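Local coordinates for uncharacterized protein YacP (Bacillus subtilis, PDB 5MQ8) that cleaves RNA internally as the endoribonuclease Rae1 and takes part in ribosome-dependent mRNA decay, at residues Lys36-Tyr40 / Glu127-Glu132; Val48-Ala54 / Val69-Thr74; Thr79-Glu85 / Glu107-Ile111. One frame throughout, in Å; residues are numbered along the deposited sequence.

Contacts 1 to 3 span the PIN-like domain from one side of its parallel sheet to the other. Contact 2 joins edge strand 70-73 to strand 47-52. Contact 1 lies against one face, where Met37 CG packs on Val50 CG2 (3.7 Å); contact 3 meets the other face, where Val51 CG2 packs on Ile84 CG1 (3.8 Å). Centres lie about 17 Å apart for contacts 1 and 2 and about 13 Å for 2 and 3, whereas contacts 1 and 3 do not touch, their nearest atoms being about 11 Å apart. Contact 3 carries Asp81 and Glu107 and touches Asp7 through Ala80 and Trp109, probably in the region of the acidic active site usual in PIN-type nucleases.

Contact 1: Lys36-Tyr40 / Glu127-Glu132; sequences KMAEY and EVETIE
Helix segments 36-40 and 127-132 pass each other at 71° with axes 9.7 Å apart, closest at the CA atoms of Tyr40 and Val128. They belong to two long helices, 23-44 and 121-145, that pack together beside the parallel sheet of this PIN-like domain. Val128 sits at the crossing, its two methyls divided between partners. Its CG1 lies against the bent aliphatic chain of Lys36, 3.8 Å from Lys36 CD, while its CG2 looks toward Met37 SD and the Tyr40 ring. On the far side of that ring Ile131 follows, its CD1 approaching Tyr40 CD2 at 3.7 Å from an oblique direction and its CG2 resting on the backbone carbonyl of Glu39. The Tyr40 ring leaves the helix with CG anti to the backbone N (chi1 -172°), which carries the hydroxyl across the gap. There Tyr40 OH donates to Glu127 OE1 at 2.9 Å, nearly along the carboxylate C-O axis, and ring and carboxylate are almost coplanar. The bond helps hold the Glu127 carboxylate at the ring edge.

At the opposite end of the contact Lys36 NZ sits between two acids, bridging Glu39 OE1 on its own helix and Glu132 OE2 across the interface. The two carboxylates approach to 4.1 Å, Glu39 OE1 to Glu132 OE2, a closeness the shared ammonium probably compensates. Lys36 and Glu39 also pack on Ser154 of the second subunit, whose Lys150 makes a long, weak ion pair with Glu132. The lysine uses its two acids differently: Glu39 OE1 receives Lys36 NZ at 2.8 Å through its syn lone pair, whereas Glu132 OE2, also 2.8 Å from Lys36 NZ, is met from 49° above its carboxylate plane.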
loop_
_atom_site.group_PDB
_atom_site.type_symbol
_atom_site.label_atom_id
_atom_site.label_comp_id
_atom_site.label_asym_id
_atom_site.label_seq_id
_atom_site.Cartn_x
_atom_site.Cartn_y
_atom_site.Cartn_z
ATOM N N LYS A 36 -0.779 -8.794 11.286
ATOM C CA LYS A 36 -1.163 -8.010 12.464
ATOM C C LYS A 36 -0.031 -7.992 13.493
ATOM O O LYS A 36 0.249 -6.939 14.072
ATOM C CB LYS A 36 -2.458 -8.553 13.116
ATOM C CG LYS A 36 -3.736 -8.435 12.278
ATOM C CD LYS A 36 -4.003 -7.022 11.782
ATOM C CE LYS A 36 -3.935 -6.980 10.274
ATOM N NZ LYS A 36 -3.419 -5.679 9.765
ATOM N N MET A 37 0.635 -9.148 13.691
ATOM C CA MET A 37 1.745 -9.268 14.627
ATOM C C MET A 37 3.021 -8.554 14.138
ATOM O O MET A 37 3.813 -8.115 14.973
ATOM C CB MET A 37 2.008 -10.728 15.041
ATOM C CG MET A 37 0.886 -11.340 15.942
ATOM S SD MET A 37 0.037 -10.255 17.135
ATOM C CE MET A 37 1.220 -9.986 18.210
ATOM N N ALA A 38 3.194 -8.397 12.801
ATOM C CA ALA A 38 4.309 -7.653 12.202
ATOM C C ALA A 38 4.136 -6.181 12.557
ATOM O O ALA A 38 5.083 -5.566 13.020
ATOM C CB ALA A 38 4.324 -7.837 10.688
ATOM N N GLU A 39 2.897 -5.649 12.413
ATOM C CA GLU A 39 2.547 -4.277 12.766
ATOM C C GLU A 39 2.794 -4.020 14.261
ATOM O O GLU A 39 3.398 -3.001 14.599
ATOM C CB GLU A 39 1.089 -3.988 12.415
ATOM C CG GLU A 39 0.879 -3.707 10.947
ATOM C CD GLU A 39 -0.444 -4.146 10.361
ATOM O OE1 GLU A 39 -1.431 -4.260 11.122
ATOM O OE2 GLU A 39 -0.501 -4.352 9.130
ATOM N N TYR A 40 2.366 -4.969 15.141
ATOM C CA TYR A 40 2.538 -4.914 16.594
ATOM C C TYR A 40 4.019 -4.857 16.947
ATOM O O TYR A 40 4.404 -3.979 17.722
ATOM C CB TYR A 40 1.873 -6.126 17.286
ATOM C CG TYR A 40 1.837 -6.032 18.797
ATOM C CD1 TYR A 40 2.913 -6.461 19.571
ATOM C CD2 TYR A 40 0.716 -5.539 19.456
ATOM C CE1 TYR A 40 2.897 -6.342 20.960
ATOM C CE2 TYR A 40 0.672 -5.458 20.849
ATOM C CZ TYR A 40 1.769 -5.852 21.597
ATOM O OH TYR A 40 1.718 -5.760 22.974
ATOM N N GLU A 127 -5.399 -3.726 21.310
ATOM C CA GLU A 127 -4.059 -3.182 21.087
ATOM C C GLU A 127 -3.732 -3.179 19.588
ATOM O O GLU A 127 -3.313 -2.150 19.059
ATOM C CB GLU A 127 -3.022 -3.999 21.853
ATOM C CG GLU A 127 -3.054 -3.726 23.344
ATOM C CD GLU A 127 -1.988 -4.393 24.189
ATOM O OE1 GLU A 127 -1.041 -4.991 23.625
ATOM O OE2 GLU A 127 -2.083 -4.274 25.432
ATOM N N VAL A 128 -3.988 -4.312 18.899
ATOM C CA VAL A 128 -3.775 -4.448 17.456
ATOM C C VAL A 128 -4.627 -3.434 16.670
ATOM O O VAL A 128 -4.102 -2.778 15.775
ATOM C CB VAL A 128 -3.965 -5.925 16.976
ATOM C CG1 VAL A 128 -4.176 -6.016 15.472
ATOM C CG2 VAL A 128 -2.789 -6.802 17.408
ATOM N N GLU A 129 -5.925 -3.294 17.011
ATOM C CA GLU A 129 -6.821 -2.362 16.325
ATOM C C GLU A 129 -6.387 -0.900 16.457
ATOM O O GLU A 129 -6.451 -0.162 15.470
ATOM C CB GLU A 129 -8.282 -2.561 16.749
ATOM C CG GLU A 129 -8.881 -3.819 16.135
ATOM C CD GLU A 129 -10.286 -4.210 16.559
ATOM O OE1 GLU A 129 -10.710 -3.818 17.671
ATOM O OE2 GLU A 129 -10.948 -4.950 15.794
ATOM N N THR A 130 -5.890 -0.510 17.646
ATOM C CA THR A 130 -5.387 0.848 17.943
ATOM C C THR A 130 -4.107 1.119 17.134
ATOM O O THR A 130 -4.005 2.177 16.517
ATOM C CB THR A 130 -5.168 1.021 19.479
ATOM O OG1 THR A 130 -6.395 0.886 20.170
ATOM C CG2 THR A 130 -4.492 2.309 19.859
ATOM N N ILE A 131 -3.136 0.170 17.174
ATOM C CA ILE A 131 -1.849 0.236 16.457
ATOM C C ILE A 131 -2.068 0.344 14.933
ATOM O O ILE A 131 -1.439 1.183 14.297
ATOM C CB ILE A 131 -0.912 -0.936 16.868
ATOM C CG1 ILE A 131 -0.384 -0.728 18.303
ATOM C CG2 ILE A 131 0.243 -1.120 15.876
ATOM C CD1 ILE A 131 0.250 -1.936 18.972
ATOM N N GLU A 132 -2.999 -0.452 14.377
ATOM C CA GLU A 132 -3.367 -0.433 12.963
ATOM C C GLU A 132 -3.814 0.977 12.534
ATOM O O GLU A 132 -3.359 1.482 11.506
ATOM C CB GLU A 132 -4.545 -1.381 12.707
ATOM C CG GLU A 132 -4.196 -2.778 12.245
ATOM C CD GLU A 132 -5.417 -3.559 11.795
ATOM O OE1 GLU A 132 -6.342 -3.742 12.620
ATOM O OE2 GLU A 132 -5.471 -3.948 10.604
#

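Contact 2: Val48-Ala54 / Val69-Thr74; sequences VIVVFDA and VEVIFT
Val50 and Val71 pair at the centre of two parallel strands, 48-52 and 70-73, which form one margin of the Rossmann-like sheet of the PIN fold. Val50 bonds to the residues flanking Val71: Val50 N donates to Glu70 O and Val50 O accepts from Ile72 N, each at 2.8 Å. Phe52 repeats the pattern with Ile72 O and Thr74 N.

On the face bearing Val50, Phe52, Val71 and Phe73, two methyls bracket the Phe52 ring: Val50 CG1 sits over one face, and Val71 CG1 butts in plane against the edge, 3.7 Å from Phe52 CD2. Phe52 CB in turn rests over a face of the Phe73 ring, a CH-pi contact 4.0 Å from the centroid; the two ring planes are 34° apart, an oblique pair. Near the start of the strands Val50 CG2 fits against Val69 CG1 (3.6 Å). Helix 23-44 packs on this face through Met37.

On the other face Ile49 lies alongside the extended chain of Glu70, whose carboxylate forms a salt bridge with Arg47. Ile49 CG2 nestles against Ile72 CD1 (3.8 Å), and Val51 CG1 meets Thr74 CG2 (4.0 Å).

Thr74 OG1 accepts from Ala54 N at 3.1 Å and is itself weakly bonded to Glu78 O; a water joins Val48 O to Glu70 N. The pairing is therefore finished by a side-chain hydroxyl at one end and a water at the other.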
loop_
_atom_site.group_PDB
_atom_site.type_symbol
_atom_site.label_atom_id
_atom_site.label_comp_id
_atom_site.label_asym_id
_atom_site.label_seq_id
_atom_site.Cartn_x
_atom_site.Cartn_y
_atom_site.Cartn_z
ATOM N N VAL A 48 8.055 -10.438 19.113
ATOM C CA VAL A 48 6.805 -11.188 18.975
ATOM C C VAL A 48 7.070 -12.566 18.410
ATOM O O VAL A 48 7.707 -12.690 17.367
ATOM C CB VAL A 48 5.748 -10.425 18.126
ATOM C CG1 VAL A 48 4.472 -11.248 17.962
ATOM C CG2 VAL A 48 5.421 -9.063 18.729
ATOM N N ILE A 49 6.575 -13.610 19.100
ATOM C CA ILE A 49 6.685 -14.984 18.624
ATOM C C ILE A 49 5.281 -15.580 18.569
ATOM O O ILE A 49 4.580 -15.612 19.579
ATOM C CB ILE A 49 7.706 -15.856 19.410
ATOM C CG1 ILE A 49 9.113 -15.195 19.417
ATOM C CG2 ILE A 49 7.765 -17.278 18.806
ATOM C CD1 ILE A 49 10.175 -15.871 20.305
ATOM N N VAL A 50 4.873 -16.049 17.392
ATOM C CA VAL A 50 3.548 -16.647 17.222
ATOM C C VAL A 50 3.690 -18.166 17.190
ATOM O O VAL A 50 4.418 -18.704 16.355
ATOM C CB VAL A 50 2.767 -16.072 16.005
ATOM C CG1 VAL A 50 1.339 -16.611 15.963
ATOM C CG2 VAL A 50 2.742 -14.545 16.048
ATOM N N VAL A 51 2.993 -18.839 18.104
ATOM C CA VAL A 51 2.997 -20.293 18.244
ATOM C C VAL A 51 1.670 -20.870 17.763
ATOM O O VAL A 51 0.599 -20.560 18.301
ATOM C CB VAL A 51 3.370 -20.744 19.691
ATOM C CG1 VAL A 51 3.316 -22.269 19.846
ATOM C CG2 VAL A 51 4.745 -20.224 20.074
ATOM N N PHE A 52 1.753 -21.701 16.742
ATOM C CA PHE A 52 0.607 -22.358 16.158
ATOM C C PHE A 52 0.634 -23.843 16.469
ATOM O O PHE A 52 1.654 -24.514 16.271
ATOM C CB PHE A 52 0.565 -22.158 14.637
ATOM C CG PHE A 52 0.245 -20.758 14.175
ATOM C CD1 PHE A 52 -1.019 -20.209 14.377
ATOM C CD2 PHE A 52 1.184 -20.007 13.477
ATOM C CE1 PHE A 52 -1.324 -18.920 13.916
ATOM C CE2 PHE A 52 0.875 -18.718 13.017
ATOM C CZ PHE A 52 -0.372 -18.182 13.249
ATOM N N ASP A 53 -0.504 -24.360 16.936
ATOM C CA ASP A 53 -0.665 -25.775 17.182
ATOM C C ASP A 53 -0.698 -26.406 15.764
ATOM O O ASP A 53 -1.586 -26.080 14.973
ATOM C CB ASP A 53 -1.990 -26.024 17.931
ATOM C CG ASP A 53 -2.207 -27.486 18.291
ATOM O OD1 ASP A 53 -2.312 -28.319 17.357
ATOM O OD2 ASP A 53 -2.251 -27.795 19.504
ATOM N N ALA A 54 0.309 -27.252 15.439
ATOM C CA ALA A 54 0.468 -27.894 14.123
ATOM C C ALA A 54 -0.697 -28.808 13.680
ATOM O O ALA A 54 -0.859 -29.040 12.479
ATOM C CB ALA A 54 1.783 -28.656 14.071
ATOM N N VAL A 69 8.164 -11.240 12.228
ATOM C CA VAL A 69 7.515 -12.180 13.155
ATOM C C VAL A 69 8.108 -13.564 13.096
ATOM O O VAL A 69 8.090 -14.200 12.044
ATOM C CB VAL A 69 5.976 -12.280 12.924
ATOM C CG1 VAL A 69 5.278 -12.922 14.111
ATOM C CG2 VAL A 69 5.363 -10.935 12.622
ATOM N N GLU A 70 8.520 -14.074 14.251
ATOM C CA GLU A 70 8.968 -15.455 14.340
ATOM C C GLU A 70 7.694 -16.313 14.496
ATOM O O GLU A 70 6.869 -16.051 15.372
ATOM C CB GLU A 70 9.908 -15.646 15.531
ATOM C CG GLU A 70 10.546 -17.023 15.563
ATOM C CD GLU A 70 11.614 -17.227 16.615
ATOM O OE1 GLU A 70 12.061 -18.383 16.758
ATOM O OE2 GLU A 70 12.013 -16.246 17.283
ATOM N N VAL A 71 7.529 -17.300 13.621
ATOM C CA VAL A 71 6.380 -18.196 13.612
ATOM C C VAL A 71 6.874 -19.608 13.905
ATOM O O VAL A 71 7.735 -20.118 13.184
ATOM C CB VAL A 71 5.597 -18.090 12.278
ATOM C CG1 VAL A 71 4.532 -19.169 12.175
ATOM C CG2 VAL A 71 4.983 -16.696 12.110
ATOM N N ILE A 72 6.339 -20.228 14.980
ATOM C CA ILE A 72 6.739 -21.566 15.421
ATOM C C ILE A 72 5.549 -22.499 15.473
ATOM O O ILE A 72 4.513 -22.142 16.017
ATOM C CB ILE A 72 7.530 -21.509 16.768
ATOM C CG1 ILE A 72 8.921 -20.900 16.540
ATOM C CG2 ILE A 72 7.675 -22.902 17.420
ATOM C CD1 ILE A 72 9.602 -20.428 17.736
ATOM N N PHE A 73 5.695 -23.680 14.879
ATOM C CA PHE A 73 4.676 -24.711 14.923
ATOM C C PHE A 73 5.080 -25.734 15.981
ATOM O O PHE A 73 6.273 -26.002 16.145
ATOM C CB PHE A 73 4.474 -25.354 13.539
ATOM C CG PHE A 73 3.642 -24.503 12.606
ATOM C CD1 PHE A 73 4.203 -23.426 11.935
ATOM C CD2 PHE A 73 2.291 -24.758 12.426
ATOM C CE1 PHE A 73 3.429 -22.620 11.091
ATOM C CE2 PHE A 73 1.521 -23.958 11.576
ATOM C CZ PHE A 73 2.096 -22.886 10.921
ATOM N N THR A 74 4.101 -26.265 16.741
ATOM C CA THR A 74 4.378 -27.273 17.775
ATOM C C THR A 74 4.793 -28.608 17.123
ATOM O O THR A 74 4.585 -28.795 15.922
ATOM C CB THR A 74 3.157 -27.470 18.699
ATOM O OG1 THR A 74 2.022 -27.871 17.928
ATOM C CG2 THR A 74 2.836 -26.247 19.533
HETATM O O HOH W 1 9.948 -12.206 15.874
#

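Contact 3: Thr79-Glu85 / Glu107-Ile111; sequences TADERIE and EQWAI
The first turn and a half of helix 80-90 runs beside 107-111, a loop that enters a 3-10 segment at Ala110, bringing the CA atoms of Asp81 and Trp109 to 5.4 Å and those of Glu85 and Ile111 to 5.3 Å. In this part of the PIN-like domain the loop follows strand 98-101 and folds over the helix start; Trp109 turns it with a left-handed helical backbone conformation. The indole swings back beneath Asp81, whose CB stands 3.3 Å from the centroid of the Trp109 six-membered ring and only 7° off its normal, a close CH-pi contact. Ile84 CD1 comes to the edge of the same ring, 3.9 Å from Trp109 CZ3, and Trp109 NE1 is tied to Asp104, which steadies the indole from its other end. Further along, Ile111 packs against the CA and CB of Glu85.

Asp81 carries its CG between backbone N and carbonyl carbon (chi1 69°), a torsion that raises the carboxylate above the indole and toward the loop. Trp109 N donates to Asp81 OD2 at 3.2 Å, tilted from above the carboxylate plane, and two waters donate to the same oxygen. One water passes on to Ala110 N; the other links Glu107 OE2 and Gln108 N. Thr79, at the N-cap position, spends its OG1 on Asp81 OD1 (2.7 Å) rather than on a capping bond, while its N donates to Glu82 OE1. A third water joins Asp81 O to Ile111 N.

Asp81 OD1 and Glu107 OE2 lie 3.7 Å apart. Asp7, on strand 3-7, touches Ala80 and Trp109. The hydrated Asp81, at a helix start that packs on Asp7, is consistent with the acidic centre of PIN-type nucleases, with Trp109 and Thr79 helping to hold its carboxylate in position.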
loop_
_atom_site.group_PDB
_atom_site.type_symbol
_atom_site.label_atom_id
_atom_site.label_comp_id
_atom_site.label_asym_id
_atom_site.label_seq_id
_atom_site.Cartn_x
_atom_site.Cartn_y
_atom_site.Cartn_z
ATOM N N THR A 79 1.451 -29.279 22.825
ATOM C CA THR A 79 0.454 -28.211 22.767
ATOM C C THR A 79 1.179 -26.860 22.784
ATOM O O THR A 79 2.342 -26.788 23.191
ATOM C CB THR A 79 -0.547 -28.328 23.923
ATOM O OG1 THR A 79 0.179 -28.445 25.144
ATOM C CG2 THR A 79 -1.505 -29.514 23.756
ATOM N N ALA A 80 0.480 -25.798 22.353
ATOM C CA ALA A 80 0.989 -24.438 22.282
ATOM C C ALA A 80 1.513 -23.955 23.621
ATOM O O ALA A 80 2.568 -23.334 23.639
ATOM C CB ALA A 80 -0.081 -23.494 21.747
ATOM N N ASP A 81 0.831 -24.284 24.742
ATOM C CA ASP A 81 1.278 -23.877 26.077
ATOM C C ASP A 81 2.631 -24.492 26.470
ATOM O O ASP A 81 3.383 -23.858 27.202
ATOM C CB ASP A 81 0.206 -24.132 27.152
ATOM C CG ASP A 81 -0.073 -25.577 27.460
ATOM O OD1 ASP A 81 -0.502 -26.292 26.551
ATOM O OD2 ASP A 81 0.061 -25.967 28.634
ATOM N N GLU A 82 2.927 -25.711 25.982
ATOM C CA GLU A 82 4.190 -26.411 26.246
ATOM C C GLU A 82 5.333 -25.750 25.465
ATOM O O GLU A 82 6.392 -25.493 26.043
ATOM C CB GLU A 82 4.083 -27.908 25.915
ATOM C CG GLU A 82 3.163 -28.654 26.872
ATOM C CD GLU A 82 2.801 -30.085 26.508
ATOM O OE1 GLU A 82 3.006 -30.489 25.340
ATOM O OE2 GLU A 82 2.265 -30.792 27.389
ATOM N N ARG A 83 5.089 -25.410 24.180
ATOM C CA ARG A 83 6.069 -24.710 23.348
ATOM C C ARG A 83 6.324 -23.301 23.876
ATOM O O ARG A 83 7.476 -22.890 23.973
ATOM C CB ARG A 83 5.679 -24.719 21.856
ATOM C CG ARG A 83 6.677 -23.999 20.926
ATOM C CD ARG A 83 8.092 -24.572 20.962
ATOM N NE ARG A 83 8.099 -25.937 20.452
ATOM C CZ ARG A 83 8.786 -26.358 19.399
ATOM N NH1 ARG A 83 9.617 -25.538 18.765
ATOM N NH2 ARG A 83 8.681 -27.613 18.994
ATOM N N ILE A 84 5.259 -22.595 24.279
ATOM C CA ILE A 84 5.344 -21.254 24.851
ATOM C C ILE A 84 6.214 -21.271 26.138
ATOM O O ILE A 84 7.073 -20.399 26.301
ATOM C CB ILE A 84 3.939 -20.617 25.025
ATOM C CG1 ILE A 84 3.426 -20.112 23.658
ATOM C CG2 ILE A 84 3.958 -19.483 26.050
ATOM C CD1 ILE A 84 1.932 -19.846 23.547
ATOM N N GLU A 85 6.047 -22.302 26.991
ATOM C CA GLU A 85 6.862 -22.468 28.205
ATOM C C GLU A 85 8.355 -22.661 27.841
ATOM O O GLU A 85 9.207 -22.025 28.454
ATOM C CB GLU A 85 6.350 -23.659 29.039
ATOM C CG GLU A 85 7.044 -23.820 30.383
ATOM C CD GLU A 85 6.706 -25.092 31.137
ATOM O OE1 GLU A 85 6.533 -25.012 32.373
ATOM O OE2 GLU A 85 6.609 -26.165 30.497
ATOM N N GLU A 107 -5.842 -25.825 28.911
ATOM C CA GLU A 107 -4.478 -26.310 29.106
ATOM C C GLU A 107 -3.917 -25.875 30.440
ATOM O O GLU A 107 -4.461 -24.978 31.087
ATOM C CB GLU A 107 -3.556 -25.885 27.943
ATOM C CG GLU A 107 -3.935 -26.442 26.575
ATOM C CD GLU A 107 -3.927 -27.943 26.388
ATOM O OE1 GLU A 107 -4.570 -28.402 25.423
ATOM O OE2 GLU A 107 -3.271 -28.664 27.173
ATOM N N GLN A 108 -2.826 -26.518 30.853
ATOM C CA GLN A 108 -2.156 -26.247 32.122
ATOM C C GLN A 108 -1.631 -24.837 32.259
ATOM O O GLN A 108 -1.803 -24.240 33.324
ATOM C CB GLN A 108 -1.025 -27.254 32.379
ATOM C CG GLN A 108 -1.426 -28.551 33.105
ATOM C CD GLN A 108 -2.644 -28.488 34.011
ATOM O OE1 GLN A 108 -3.788 -28.630 33.563
ATOM N NE2 GLN A 108 -2.424 -28.266 35.300
ATOM N N TRP A 109 -0.991 -24.296 31.185
ATOM C CA TRP A 109 -0.385 -22.956 31.173
ATOM C C TRP A 109 0.550 -22.786 32.379
ATOM O O TRP A 109 0.461 -21.801 33.109
ATOM C CB TRP A 109 -1.456 -21.849 31.067
ATOM C CG TRP A 109 -2.144 -21.856 29.734
ATOM C CD1 TRP A 109 -3.373 -22.374 29.451
ATOM C CD2 TRP A 109 -1.572 -21.460 28.476
ATOM N NE1 TRP A 109 -3.622 -22.294 28.103
ATOM C CE2 TRP A 109 -2.525 -21.752 27.475
ATOM C CE3 TRP A 109 -0.347 -20.867 28.098
ATOM C CZ2 TRP A 109 -2.284 -21.499 26.115
ATOM C CZ3 TRP A 109 -0.116 -20.600 26.753
ATOM C CH2 TRP A 109 -1.074 -20.924 25.777
ATOM N N ALA A 110 1.434 -23.783 32.589
ATOM C CA ALA A 110 2.413 -23.840 33.688
ATOM C C ALA A 110 3.320 -22.608 33.758
ATOM O O ALA A 110 3.760 -22.248 34.847
ATOM C CB ALA A 110 3.250 -25.104 33.575
ATOM N N ILE A 111 3.544 -21.926 32.607
ATOM C CA ILE A 111 4.369 -20.722 32.503
ATOM C C ILE A 111 3.809 -19.537 33.324
ATOM O O ILE A 111 4.577 -18.647 33.702
ATOM C CB ILE A 111 4.623 -20.355 31.012
ATOM C CG1 ILE A 111 5.859 -19.429 30.867
ATOM C CG2 ILE A 111 3.362 -19.795 30.308
ATOM C CD1 ILE A 111 5.710 -18.342 29.881
HETATM O O HOH W 2 2.891 -23.041 29.688
HETATM O O HOH W 3 2.100 -25.653 30.376
HETATM O O HOH W 4 -1.364 -28.271 29.086
#